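Glycerol kinase, putative (Plasmodium falciparum, PDB 2W40) probably phosphorylates glycerol with ATP, giving sn-glycerol 3-phosphate and ADP, as an FGGY-family glycerol kinase. Local coordinates at residues Q155-G160 and F208-M213; P422-N427 and A474-K479; S428-T433 and S478-K483. One frame throughout, in Å; residues are numbered along the deposited sequence.

Contacts 2 and 3 are neighbours, whereas contact 1 stands apart from both. Contact 1 joins the end of helix 151-158 to the loop that follows helix 202-207, in the N-terminal FGGY region; contacts 2 and 3 both rest on helix 421-431, across the chain's centre and about 50 Å away between contact centres. The centres of contacts 2 and 3 are about 9 Å apart: the chain runs past the helix from strand 472-476 toward helix 482-500, and both contacts use S478, K479 and one 1,2-ethanediol. Contact 2 comes near the nucleotide site, the side chain of M424 lying about 8 Å from G416, which binds ADP in another structure of this protein. Contacts 1 and 3 lie farther from that site.

Contact 1 (Q155-G160 and F208-M213); sequences QKIDDG and FNITNM
The backbone O of D158, at the end of helix 151-158, takes two donors. N212 ND2 reaches it at 3.3 Å in a nearly straight bond (169°); the oxygen lies in the plane of the amide, but ND2 stands above the plane of the D158 carbonyl. A water also donates to this oxygen and, at 3.3 Å, to T211 OG1. With CG of N212 anti to its own backbone N (chi1 -175°), the amide extends across the helix end, its CB packing 3.2 Å from I157 O, while its OD1 pairs with S214 OG. Both segments contain helix exits closed by Schellman motifs: G160 ends helix 151-158, its N bonding I157 O at 3.1 Å, and N209 plays the same part for helix 202-207. Last-turn carbonyls lack amide partners further along the helix, which makes an asparagine donor apt here. Glycine adopts the positive phi of G160 easily and brings no CB against the N212 amide. Beside this, T211 OG1 donates to D158 OD1 at 2.7 Å from above the carboxylate plane. On the buried side, I157 CG2 meets I210 CG2 at 4.4 Å, and I157 continues inward onto I147 and I164.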
ATOM      1  N   GLN C 155      17.005  18.298 -34.720  1.00  9.86           N
ATOM      2  CA  GLN C 155      17.502  18.576 -36.085  1.00 10.70           C
ATOM      3  C   GLN C 155      16.434  18.329 -37.169  1.00 10.62           C
ATOM      4  O   GLN C 155      16.336  19.007 -38.214  1.00 11.86           O
ATOM      5  CB  GLN C 155      18.721  17.693 -36.321  1.00 10.99           C
ATOM      6  CG  GLN C 155      19.982  18.202 -35.486  1.00 12.30           C
ATOM      7  CD  GLN C 155      21.175  17.239 -35.422  1.00 12.82           C
ATOM      8  OE1 GLN C 155      22.089  17.491 -34.606  1.00 18.46           O
ATOM      9  NE2 GLN C 155      21.160  16.172 -36.178  1.00 17.58           N
ATOM     10  N   LYS C 156      15.704  17.248 -37.000  1.00 11.63           N
ATOM     11  CA  LYS C 156      14.717  16.826 -38.003  1.00 11.60           C
ATOM     12  C   LYS C 156      13.432  17.638 -37.883  1.00 12.00           C
ATOM     13  O   LYS C 156      12.764  17.779 -38.902  1.00 11.19           O
ATOM     14  CB  LYS C 156      14.409  15.350 -37.911  1.00 12.32           C
ATOM     15  CG  LYS C 156      15.563  14.404 -38.363  1.00 10.60           C
ATOM     16  CD  LYS C 156      15.297  12.959 -38.159  1.00 12.04           C
ATOM     17  CE  LYS C 156      14.339  12.452 -39.166  1.00 12.77           C
ATOM     18  NZ  LYS C 156      14.682  12.703 -40.585  1.00 15.63           N
ATOM     19  N   ILE C 157      13.098  18.203 -36.717  1.00 12.29           N
ATOM     20  CA  ILE C 157      12.017  19.216 -36.678  1.00 12.77           C
ATOM     21  C   ILE C 157      12.495  20.485 -37.396  1.00 14.47           C
ATOM     22  O   ILE C 157      11.850  20.994 -38.286  1.00 13.89           O
ATOM     23  CB  ILE C 157      11.589  19.526 -35.251  1.00 11.48           C
ATOM     24  CG1 ILE C 157      10.868  18.297 -34.648  1.00 11.38           C
ATOM     25  CG2 ILE C 157      10.645  20.722 -35.213  1.00 13.61           C
ATOM     26  CD1 ILE C 157      10.680  18.359 -33.140  1.00 15.21           C
ATOM     27  N   ASP C 158      13.724  20.894 -37.059  1.00 14.49           N
ATOM     28  CA  ASP C 158      14.284  22.057 -37.719  1.00 16.10           C
ATOM     29  C   ASP C 158      14.284  21.942 -39.262  1.00 14.57           C
ATOM     30  O   ASP C 158      13.911  22.900 -39.952  1.00 18.00           O
ATOM     31  CB  ASP C 158      15.675  22.423 -37.233  1.00 15.57           C
ATOM     32  CG  ASP C 158      15.763  22.787 -35.702  1.00 21.82           C
ATOM     33  OD1 ASP C 158      14.739  22.952 -34.928  1.00 26.24           O
ATOM     34  OD2 ASP C 158      16.950  22.859 -35.243  1.00 24.96           O
ATOM     35  N   ASP C 159      14.709  20.822 -39.804  1.00 15.54           N
ATOM     36  CA  ASP C 159      14.741  20.639 -41.227  1.00 15.07           C
ATOM     37  C   ASP C 159      13.491  20.132 -41.926  1.00 14.07           C
ATOM     38  O   ASP C 159      13.558  19.839 -43.145  1.00 15.14           O
ATOM     39  CB  ASP C 159      15.975  19.863 -41.666  1.00 15.71           C
ATOM     40  CG  ASP C 159      15.951  18.384 -41.392  1.00 17.98           C
ATOM     41  OD1 ASP C 159      14.855  17.875 -41.005  1.00 16.77           O
ATOM     42  OD2 ASP C 159      17.077  17.728 -41.576  1.00 21.48           O
ATOM     43  N   GLY C 160      12.421  19.955 -41.152  1.00 12.62           N
ATOM     44  CA  GLY C 160      11.147  19.482 -41.673  1.00 13.51           C
ATOM     45  C   GLY C 160      11.060  18.064 -42.106  1.00 13.92           C
ATOM     46  O   GLY C 160      10.156  17.688 -42.881  1.00 15.82           O
ATOM     47  N   PHE C 208       7.498  25.972 -27.292  1.00  9.68           N
ATOM     48  CA  PHE C 208       7.865  24.597 -27.182  1.00 10.83           C
ATOM     49  C   PHE C 208       8.998  24.155 -28.105  1.00 11.73           C
ATOM     50  O   PHE C 208       9.242  22.959 -28.281  1.00  9.88           O
ATOM     51  CB  PHE C 208       6.620  23.745 -27.267  1.00 10.06           C
ATOM     52  CG  PHE C 208       5.756  23.875 -26.025  1.00  7.26           C
ATOM     53  CD1 PHE C 208       6.191  23.376 -24.805  1.00  6.66           C
ATOM     54  CD2 PHE C 208       4.519  24.560 -26.071  1.00 10.21           C
ATOM     55  CE1 PHE C 208       5.432  23.563 -23.631  1.00  8.34           C
ATOM     56  CE2 PHE C 208       3.756  24.726 -24.920  1.00 10.31           C
ATOM     57  CZ  PHE C 208       4.193  24.236 -23.716  1.00  8.09           C
ATOM     58  N   ASN C 209       9.647  25.122 -28.729  1.00 11.87           N
ATOM     59  CA  ASN C 209      10.840  24.928 -29.631  1.00 11.70           C
ATOM     60  C   ASN C 209      10.547  24.178 -30.906  1.00 11.57           C
ATOM     61  O   ASN C 209      11.446  23.504 -31.552  1.00 12.99           O
ATOM     62  CB  ASN C 209      11.929  24.122 -28.882  1.00 12.68           C
ATOM     63  CG  ASN C 209      12.555  24.809 -27.695  1.00 16.81           C
ATOM     64  OD1 ASN C 209      12.012  25.708 -27.008  1.00 23.72           O
ATOM     65  ND2 ASN C 209      13.730  24.332 -27.392  1.00 20.16           N
ATOM     66  N   ILE C 210       9.298  24.298 -31.347  1.00 12.20           N
ATOM     67  CA  ILE C 210       8.880  23.733 -32.614  1.00 12.42           C
ATOM     68  C   ILE C 210       9.144  24.801 -33.645  1.00 14.58           C
ATOM     69  O   ILE C 210       8.280  25.645 -33.868  1.00 15.14           O
ATOM     70  CB  ILE C 210       7.411  23.288 -32.626  1.00 13.65           C
ATOM     71  CG1 ILE C 210       7.206  22.202 -31.551  1.00 10.16           C
ATOM     72  CG2 ILE C 210       7.001  22.878 -34.029  1.00 13.81           C
ATOM     73  CD1 ILE C 210       5.809  21.949 -31.194  1.00 10.98           C
ATOM     74  N   THR C 211      10.353  24.766 -34.241  1.00 13.04           N
ATOM     75  CA  THR C 211      10.830  25.862 -35.082  1.00 14.45           C
ATOM     76  C   THR C 211      10.321  25.825 -36.494  1.00 14.17           C
ATOM     77  O   THR C 211      10.463  26.802 -37.250  1.00 16.46           O
ATOM     78  CB  THR C 211      12.385  25.821 -35.180  1.00 14.94           C
ATOM     79  OG1 THR C 211      12.731  24.532 -35.690  1.00 19.34           O
ATOM     80  CG2 THR C 211      13.059  26.005 -33.837  1.00 15.29           C
ATOM     81  N   ASN C 212       9.710  24.697 -36.887  1.00 11.93           N
ATOM     82  CA  ASN C 212       9.239  24.507 -38.263  1.00 10.64           C
ATOM     83  C   ASN C 212       7.858  23.875 -38.141  1.00 11.68           C
ATOM     84  O   ASN C 212       7.712  22.725 -37.786  1.00 11.19           O
ATOM     85  CB  ASN C 212      10.223  23.617 -39.004  1.00 10.20           C
ATOM     86  CG  ASN C 212       9.904  23.464 -40.418  1.00 14.14           C
ATOM     87  OD1 ASN C 212       8.763  23.684 -40.817  1.00 12.37           O
ATOM     88  ND2 ASN C 212      10.894  22.980 -41.203  1.00 13.71           N
ATOM     89  N   MET C 213       6.862  24.710 -38.372  1.00 12.42           N
ATOM     90  CA  MET C 213       5.492  24.275 -38.154  1.00 12.27           C
ATOM     91  C   MET C 213       4.996  23.286 -39.209  1.00 11.78           C
ATOM     92  O   MET C 213       3.909  22.727 -39.123  1.00 13.43           O
ATOM     93  CB  MET C 213       4.570  25.507 -37.980  1.00 12.35           C
ATOM     94  CG  MET C 213       4.740  26.148 -36.636  1.00 13.09           C
ATOM     95  SD  MET C 213       3.881  27.678 -36.521  1.00 16.96           S
ATOM     96  CE  MET C 213       2.169  27.124 -36.131  1.00 17.78           C
TER
HETATM   97  O   HOH W   1      13.719  25.637 -38.616  1.00 33.74           O
HETATM   98  O   HOH W   2      13.569  22.062 -32.907  1.00 34.22           O

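Contact 2 (P422-N427 and A474-K479); sequences PFMQFN and AVFHSK. With EDO (1,2-ethanediol), chain B.
Q425 and M424, neighbours on helix 421-431, meet the end of strand 472-476 in different ways. NE2 of Q425 donates to H477 O at 2.8 Å, almost straight (168°), with the acceptor in the amide plane and the donor somewhat tilted from the plane of the H477 carbonyl. The other end of the same amide, OE1, accepts from a water at 2.7 Å, and that water accepts from H477 N at 3.1 Å. One amide thus meets the C=O of H477 directly and its N-H through a water. OE1 also sits in the plane of the F476 ring at its edge, 3.8 Å from CD1. Over one face of that ring, M424 CB makes a CH-pi contact, 3.6 Å from the centroid and 12° off the normal; a flat phenyl accepts such a methylene snugly. The aliphatic chain of K479 crosses the glutamine amide, CG lying 3.9 Å from NE2.

In the next shell, the bend at chi2 of Q425 (62°) points NE2 toward the C-terminal end of the helix, where it also bonds D429 OD1. M424 rests on I435 and F476 on V437, both in strand 435-438, to which A474 and F476 are joined by backbone hydrogen bonds. S478 N, beyond the strand, donates to O2 of 1,2-ethanediol at 2.9 Å. Strands 411-414 and 435-438 with helix 421-431 form a beta-alpha-beta crossover, and the antiparallel strand 472-476 extends the sheet beside it, in the actin-like ATPase fold of FGGY kinases.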
ATOM      1  N   PRO C 422     -22.221  -2.062  -6.938  1.00 15.31           N
ATOM      2  CA  PRO C 422     -21.777  -1.321  -5.739  1.00 14.83           C
ATOM      3  C   PRO C 422     -20.841  -0.166  -6.021  1.00 12.68           C
ATOM      4  O   PRO C 422     -20.923   0.853  -5.380  1.00 11.29           O
ATOM      5  CB  PRO C 422     -21.097  -2.357  -4.861  1.00 15.26           C
ATOM      6  CG  PRO C 422     -20.912  -3.528  -5.723  1.00 16.95           C
ATOM      7  CD  PRO C 422     -21.912  -3.516  -6.850  1.00 16.13           C
ATOM      8  N   PHE C 423     -20.019  -0.308  -7.022  1.00 11.13           N
ATOM      9  CA  PHE C 423     -19.183   0.849  -7.417  1.00 11.32           C
ATOM     10  C   PHE C 423     -19.998   2.018  -7.919  1.00 11.36           C
ATOM     11  O   PHE C 423     -19.841   3.185  -7.427  1.00 11.00           O
ATOM     12  CB  PHE C 423     -18.202   0.387  -8.528  1.00 11.53           C
ATOM     13  CG  PHE C 423     -17.298   1.467  -9.026  1.00  9.93           C
ATOM     14  CD1 PHE C 423     -16.377   2.097  -8.210  1.00 11.74           C
ATOM     15  CD2 PHE C 423     -17.408   1.916 -10.338  1.00 11.58           C
ATOM     16  CE1 PHE C 423     -15.501   3.139  -8.698  1.00 10.36           C
ATOM     17  CE2 PHE C 423     -16.575   2.947 -10.789  1.00 10.71           C
ATOM     18  CZ  PHE C 423     -15.594   3.526  -9.988  1.00 13.22           C
ATOM     19  N   MET C 424     -20.928   1.765  -8.853  1.00 11.35           N
ATOM     20  CA  MET C 424     -21.754   2.853  -9.379  1.00 10.46           C
ATOM     21  C   MET C 424     -22.630   3.461  -8.273  1.00  9.50           C
ATOM     22  O   MET C 424     -22.868   4.686  -8.228  1.00 10.53           O
ATOM     23  CB  MET C 424     -22.561   2.317 -10.543  1.00 12.04           C
ATOM     24  CG  MET C 424     -21.755   2.012 -11.804  1.00 12.42           C
ATOM     25  SD  MET C 424     -20.442   3.344 -12.181  1.00 17.75           S
ATOM     26  CE  MET C 424     -21.571   4.492 -12.711  1.00 14.22           C
ATOM     27  N   GLN C 425     -23.113   2.629  -7.335  1.00  9.08           N
ATOM     28  CA  GLN C 425     -23.923   3.151  -6.230  1.00  9.65           C
ATOM     29  C   GLN C 425     -23.075   4.105  -5.347  1.00 11.30           C
ATOM     30  O   GLN C 425     -23.519   5.159  -4.980  1.00 11.13           O
ATOM     31  CB  GLN C 425     -24.515   2.006  -5.431  1.00  9.94           C
ATOM     32  CG  GLN C 425     -25.468   2.539  -4.353  1.00 10.58           C
ATOM     33  CD  GLN C 425     -26.671   3.307  -4.921  1.00 12.51           C
ATOM     34  OE1 GLN C 425     -27.485   2.707  -5.607  1.00 16.63           O
ATOM     35  NE2 GLN C 425     -26.780   4.548  -4.612  1.00 13.93           N
ATOM     36  N   PHE C 426     -21.838   3.688  -5.082  1.00  9.70           N
ATOM     37  CA  PHE C 426     -20.907   4.528  -4.287  1.00  9.74           C
ATOM     38  C   PHE C 426     -20.624   5.845  -5.012  1.00 10.09           C
ATOM     39  O   PHE C 426     -20.601   6.894  -4.389  1.00 10.85           O
ATOM     40  CB  PHE C 426     -19.615   3.790  -4.007  1.00  9.93           C
ATOM     41  CG  PHE C 426     -18.740   4.488  -3.056  1.00 10.42           C
ATOM     42  CD1 PHE C 426     -18.946   4.414  -1.699  1.00 11.08           C
ATOM     43  CD2 PHE C 426     -17.686   5.290  -3.470  1.00  9.96           C
ATOM     44  CE1 PHE C 426     -18.155   5.044  -0.806  1.00 12.92           C
ATOM     45  CE2 PHE C 426     -16.911   5.948  -2.540  1.00 12.39           C
ATOM     46  CZ  PHE C 426     -17.139   5.804  -1.227  1.00 12.44           C
ATOM     47  N   ASN C 427     -20.410   5.776  -6.328  1.00 10.48           N
ATOM     48  CA  ASN C 427     -20.229   7.015  -7.108  1.00  9.57           C
ATOM     49  C   ASN C 427     -21.426   7.938  -6.990  1.00  9.56           C
ATOM     50  O   ASN C 427     -21.331   9.115  -6.708  1.00 10.14           O
ATOM     51  CB  ASN C 427     -19.965   6.698  -8.618  1.00 10.47           C
ATOM     52  CG  ASN C 427     -18.503   6.381  -8.907  1.00 11.32           C
ATOM     53  OD1 ASN C 427     -17.807   7.204  -9.518  1.00 16.48           O
ATOM     54  ND2 ASN C 427     -18.028   5.220  -8.465  1.00 12.63           N
ATOM     55  N   ALA C 474     -29.507   1.011 -16.885  1.00 16.52           N
ATOM     56  CA  ALA C 474     -29.390   1.085 -15.429  1.00 16.58           C
ATOM     57  C   ALA C 474     -29.361   2.553 -15.026  1.00 14.89           C
ATOM     58  O   ALA C 474     -28.893   3.426 -15.768  1.00 16.10           O
ATOM     59  CB  ALA C 474     -28.147   0.298 -14.854  1.00 14.20           C
ATOM     60  N   VAL C 475     -29.907   2.780 -13.854  1.00 14.70           N
ATOM     61  CA  VAL C 475     -30.034   4.077 -13.197  1.00 14.39           C
ATOM     62  C   VAL C 475     -29.632   3.879 -11.723  1.00 14.80           C
ATOM     63  O   VAL C 475     -29.969   2.911 -11.059  1.00 16.47           O
ATOM     64  CB  VAL C 475     -31.387   4.760 -13.381  1.00 14.19           C
ATOM     65  CG1 VAL C 475     -31.489   6.139 -12.683  1.00 14.61           C
ATOM     66  CG2 VAL C 475     -31.616   5.046 -14.857  1.00 17.43           C
ATOM     67  N   PHE C 476     -28.865   4.841 -11.253  1.00 13.47           N
ATOM     68  CA  PHE C 476     -28.484   5.007  -9.856  1.00 13.60           C
ATOM     69  C   PHE C 476     -28.849   6.343  -9.302  1.00 13.26           C
ATOM     70  O   PHE C 476     -28.665   7.394  -9.940  1.00 13.35           O
ATOM     71  CB  PHE C 476     -26.945   4.776  -9.701  1.00 13.47           C
ATOM     72  CG  PHE C 476     -26.509   3.394 -10.114  1.00 11.02           C
ATOM     73  CD1 PHE C 476     -26.466   2.350  -9.207  1.00 13.17           C
ATOM     74  CD2 PHE C 476     -26.245   3.150 -11.426  1.00 11.47           C
ATOM     75  CE1 PHE C 476     -26.142   1.133  -9.604  1.00 12.52           C
ATOM     76  CE2 PHE C 476     -25.923   1.915 -11.881  1.00 12.91           C
ATOM     77  CZ  PHE C 476     -25.881   0.890 -11.013  1.00 15.74           C
ATOM     78  N   HIS C 477     -29.406   6.327  -8.102  1.00 14.70           N
ATOM     79  CA  HIS C 477     -29.691   7.541  -7.401  1.00 15.65           C
ATOM     80  C   HIS C 477     -28.940   7.449  -6.066  1.00 15.00           C
ATOM     81  O   HIS C 477     -28.765   6.357  -5.562  1.00 14.64           O
ATOM     82  CB  HIS C 477     -31.202   7.635  -7.084  1.00 18.47           C
ATOM     83  CG  HIS C 477     -32.111   7.389  -8.241  1.00 22.84           C
ATOM     84  ND1 HIS C 477     -32.683   8.421  -8.968  1.00 29.19           N
ATOM     85  CD2 HIS C 477     -32.636   6.236  -8.737  1.00 27.93           C
ATOM     86  CE1 HIS C 477     -33.469   7.901  -9.906  1.00 27.91           C
ATOM     87  NE2 HIS C 477     -33.464   6.583  -9.782  1.00 29.89           N
ATOM     88  N   SER C 478     -28.652   8.555  -5.425  1.00 14.47           N
ATOM     89  CA  SER C 478     -28.030   8.482  -4.093  1.00 15.01           C
ATOM     90  C   SER C 478     -28.932   7.872  -3.029  1.00 16.05           C
ATOM     91  O   SER C 478     -30.114   8.232  -2.944  1.00 17.82           O
ATOM     92  CB  SER C 478     -27.641   9.870  -3.609  1.00 15.11           C
ATOM     93  OG  SER C 478     -27.134   9.778  -2.283  1.00 16.90           O
ATOM     94  N   LYS C 479     -28.324   6.981  -2.233  1.00 16.33           N
ATOM     95  CA  LYS C 479     -28.968   6.311  -1.075  1.00 16.70           C
ATOM     96  C   LYS C 479     -28.256   6.718   0.230  1.00 15.86           C
ATOM     97  O   LYS C 479     -28.571   6.232   1.303  1.00 18.46           O
ATOM     98  CB  LYS C 479     -28.956   4.806  -1.267  1.00 17.76           C
ATOM     99  CG  LYS C 479     -29.929   4.347  -2.300  1.00 19.65           C
ATOM    100  CD  LYS C 479     -29.783   2.870  -2.357  1.00 21.19           C
ATOM    101  CE  LYS C 479     -30.720   2.262  -3.401  1.00 25.16           C
ATOM    102  NZ  LYS C 479     -30.950   0.812  -3.242  1.00 27.45           N
TER
HETATM  103  C1  EDO B1518     -29.528  13.316  -6.112  1.00 30.02           C
HETATM  104  O1  EDO B1518     -29.700  13.121  -4.717  1.00 32.08           O
HETATM  105  C2  EDO B1518     -28.770  12.101  -6.577  1.00 29.79           C
HETATM  106  O2  EDO B1518     -29.626  10.984  -6.770  1.00 25.39           O
HETATM  107  O   HOH W   3     -29.644   3.414  -6.999  1.00 14.77           O

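Contact 3 (S428-T433 and S478-K483); sequences SDIINT and SKMDDK. With EDO (1,2-ethanediol), chain B.
Hydrogen bonding to the D429 carboxylate carries the polar side of this contact. K479 N donates to D429 OD1 at 2.8 Å with an angle of 176°, meeting the oxygen on its syn side though 30° out of the carboxylate plane. The same oxygen has a second donor on the helix, and the two should fix the rotation of the group. A short aspartate side chain suits a place so close to the passing backbone, bringing one carboxylate oxygen up to the K479 N-H. S478 OG turns inward on its own segment and accepts from M480 N at 3.2 Å. On the helix side, S428 OG donates to T433 O at 2.8 Å, tying the last turn to T433, just beyond the helix exit. At that exit N432 takes the positive phi that asparagine tolerates well, and its OD1 accepts from O1 of 1,2-ethanediol at 2.7 Å; the diol, probably from the crystallisation liquor, thereby bridges N432 to S478.

Van der Waals packing centres on M480, which crosses D429 at about a right angle. Its CB lies 3.6 Å from D429 CG. The chain is extended through chi1 and chi2, with the bend at chi3 (-75°) bringing CE beside D429 CB. The apolar contact proper is between SD and I430 CD1, 3.8 Å apart. A long flexible methionine can follow the helix surface in this way, and it goes on to touch R485 and K488 of helix 482-500. The bond from M480 N to S478 OG closes an ST turn, and here it shapes the connection between edge strand 472-476 and the C-terminal helix.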
ATOM      1  N   SER C 428     -22.638   7.351  -7.169  1.00 10.00           N
ATOM      2  CA  SER C 428     -23.873   8.171  -7.115  1.00 11.18           C
ATOM      3  C   SER C 428     -24.054   8.780  -5.742  1.00 10.70           C
ATOM      4  O   SER C 428     -24.348   9.988  -5.644  1.00 12.76           O
ATOM      5  CB  SER C 428     -25.103   7.339  -7.469  1.00 11.16           C
ATOM      6  OG  SER C 428     -26.255   8.174  -7.437  1.00 14.76           O
ATOM      7  N   ASP C 429     -23.763   7.964  -4.693  1.00 10.89           N
ATOM      8  CA  ASP C 429     -23.810   8.376  -3.310  1.00 12.56           C
ATOM      9  C   ASP C 429     -22.822   9.575  -3.062  1.00 13.64           C
ATOM     10  O   ASP C 429     -23.196  10.672  -2.546  1.00 13.82           O
ATOM     11  CB  ASP C 429     -23.454   7.260  -2.391  1.00 12.33           C
ATOM     12  CG  ASP C 429     -24.505   6.241  -2.215  1.00 17.04           C
ATOM     13  OD1 ASP C 429     -25.647   6.435  -2.695  1.00 15.49           O
ATOM     14  OD2 ASP C 429     -24.177   5.202  -1.560  1.00 17.57           O
ATOM     15  N   ILE C 430     -21.580   9.404  -3.455  1.00 12.09           N
ATOM     16  CA  ILE C 430     -20.572  10.453  -3.120  1.00 13.70           C
ATOM     17  C   ILE C 430     -20.697  11.688  -3.982  1.00 14.57           C
ATOM     18  O   ILE C 430     -20.552  12.807  -3.456  1.00 15.99           O
ATOM     19  CB  ILE C 430     -19.194   9.909  -3.191  1.00 12.54           C
ATOM     20  CG1 ILE C 430     -18.950   8.902  -2.089  1.00 12.38           C
ATOM     21  CG2 ILE C 430     -18.054  11.024  -3.218  1.00 13.48           C
ATOM     22  CD1 ILE C 430     -19.139   9.348  -0.569  1.00 15.59           C
ATOM     23  N   ILE C 431     -20.951  11.544  -5.275  1.00 14.87           N
ATOM     24  CA  ILE C 431     -21.143  12.753  -6.164  1.00 15.89           C
ATOM     25  C   ILE C 431     -22.531  13.388  -6.036  1.00 17.61           C
ATOM     26  O   ILE C 431     -22.743  14.453  -6.674  1.00 18.90           O
ATOM     27  CB  ILE C 431     -20.761  12.506  -7.656  1.00 16.35           C
ATOM     28  CG1 ILE C 431     -21.822  11.698  -8.436  1.00 19.94           C
ATOM     29  CG2 ILE C 431     -19.386  11.788  -7.747  1.00 14.86           C
ATOM     30  CD1 ILE C 431     -21.519  11.382  -9.907  1.00 18.83           C
ATOM     31  N   ASN C 432     -23.431  12.703  -5.298  1.00 16.08           N
ATOM     32  CA  ASN C 432     -24.857  13.059  -5.104  1.00 15.60           C
ATOM     33  C   ASN C 432     -25.602  13.464  -6.447  1.00 16.20           C
ATOM     34  O   ASN C 432     -26.193  14.558  -6.550  1.00 15.59           O
ATOM     35  CB  ASN C 432     -24.977  14.132  -4.074  1.00 16.74           C
ATOM     36  CG  ASN C 432     -26.455  14.305  -3.514  1.00 16.39           C
ATOM     37  OD1 ASN C 432     -27.297  13.390  -3.548  1.00 21.67           O
ATOM     38  ND2 ASN C 432     -26.761  15.568  -3.116  1.00 25.35           N
ATOM     39  N   THR C 433     -25.508  12.587  -7.424  1.00 15.09           N
ATOM     40  CA  THR C 433     -25.993  12.835  -8.772  1.00 15.17           C
ATOM     41  C   THR C 433     -26.586  11.585  -9.296  1.00 15.20           C
ATOM     42  O   THR C 433     -26.019  10.488  -9.078  1.00 17.11           O
ATOM     43  CB  THR C 433     -24.847  13.306  -9.754  1.00 14.75           C
ATOM     44  OG1 THR C 433     -24.197  14.551  -9.294  1.00 17.77           O
ATOM     45  CG2 THR C 433     -25.355  13.560 -11.221  1.00 16.09           C
ATOM     46  N   SER C 478     -28.652   8.555  -5.425  1.00 14.47           N
ATOM     47  CA  SER C 478     -28.030   8.482  -4.093  1.00 15.01           C
ATOM     48  C   SER C 478     -28.932   7.872  -3.029  1.00 16.05           C
ATOM     49  O   SER C 478     -30.114   8.232  -2.944  1.00 17.82           O
ATOM     50  CB  SER C 478     -27.641   9.870  -3.609  1.00 15.11           C
ATOM     51  OG  SER C 478     -27.134   9.778  -2.283  1.00 16.90           O
ATOM     52  N   LYS C 479     -28.324   6.981  -2.233  1.00 16.33           N
ATOM     53  CA  LYS C 479     -28.968   6.311  -1.075  1.00 16.70           C
ATOM     54  C   LYS C 479     -28.256   6.718   0.230  1.00 15.86           C
ATOM     55  O   LYS C 479     -28.571   6.232   1.303  1.00 18.46           O
ATOM     56  CB  LYS C 479     -28.956   4.806  -1.267  1.00 17.76           C
ATOM     57  CG  LYS C 479     -29.929   4.347  -2.300  1.00 19.65           C
ATOM     58  CD  LYS C 479     -29.783   2.870  -2.357  1.00 21.19           C
ATOM     59  CE  LYS C 479     -30.720   2.262  -3.401  1.00 25.16           C
ATOM     60  NZ  LYS C 479     -30.950   0.812  -3.242  1.00 27.45           N
ATOM     61  N   MET C 480     -27.393   7.727   0.182  1.00 15.18           N
ATOM     62  CA  MET C 480     -26.519   8.068   1.285  1.00 15.15           C
ATOM     63  C   MET C 480     -26.960   9.393   1.863  1.00 16.80           C
ATOM     64  O   MET C 480     -27.232  10.338   1.088  1.00 16.74           O
ATOM     65  CB  MET C 480     -25.037   8.120   0.786  1.00 14.70           C
ATOM     66  CG  MET C 480     -24.043   8.517   1.913  1.00 15.54           C
ATOM     67  SD  MET C 480     -22.315   8.573   1.300  1.00 16.12           S
ATOM     68  CE  MET C 480     -21.856   6.833   1.142  1.00 16.02           C
ATOM     69  N   ASP C 481     -26.988   9.449   3.199  1.00 16.90           N
ATOM     70  CA  ASP C 481     -27.334  10.608   4.071  1.00 18.27           C
ATOM     71  C   ASP C 481     -26.301  11.736   3.843  1.00 18.25           C
ATOM     72  O   ASP C 481     -25.105  11.425   3.640  1.00 17.35           O
ATOM     73  CB  ASP C 481     -27.170  10.078   5.544  1.00 18.41           C
ATOM     74  CG  ASP C 481     -27.603  11.002   6.589  1.00 21.46           C
ATOM     75  OD1 ASP C 481     -28.744  11.475   6.580  1.00 26.46           O
ATOM     76  OD2 ASP C 481     -26.783  11.327   7.444  1.00 32.75           O
ATOM     77  N   ASP C 482     -26.691  13.023   3.935  1.00 20.48           N
ATOM     78  CA  ASP C 482     -25.704  14.046   3.860  1.00 20.68           C
ATOM     79  C   ASP C 482     -24.696  14.005   4.991  1.00 19.65           C
ATOM     80  O   ASP C 482     -23.489  14.310   4.784  1.00 19.35           O
ATOM     81  CB  ASP C 482     -26.197  15.475   3.667  1.00 24.31           C
ATOM     82  CG  ASP C 482     -25.017  16.407   3.107  1.00 27.86           C
ATOM     83  OD1 ASP C 482     -24.806  17.410   3.847  1.00 39.02           O
ATOM     84  OD2 ASP C 482     -24.254  16.080   2.023  1.00 35.71           O
ATOM     85  N   LYS C 483     -25.089  13.466   6.130  1.00 18.62           N
ATOM     86  CA  LYS C 483     -24.150  13.319   7.256  1.00 18.39           C
ATOM     87  C   LYS C 483     -22.996  12.356   6.914  1.00 16.91           C
ATOM     88  O   LYS C 483     -21.770  12.680   7.157  1.00 18.93           O
ATOM     89  CB  LYS C 483     -24.866  12.894   8.596  1.00 19.17           C
TER
HETATM   90  C1  EDO B1518     -29.528  13.316  -6.112  1.00 30.02           C
HETATM   91  O1  EDO B1518     -29.700  13.121  -4.717  1.00 32.08           O
HETATM   92  C2  EDO B1518     -28.770  12.101  -6.577  1.00 29.79           C
HETATM   93  O2  EDO B1518     -29.626  10.984  -6.770  1.00 25.39           O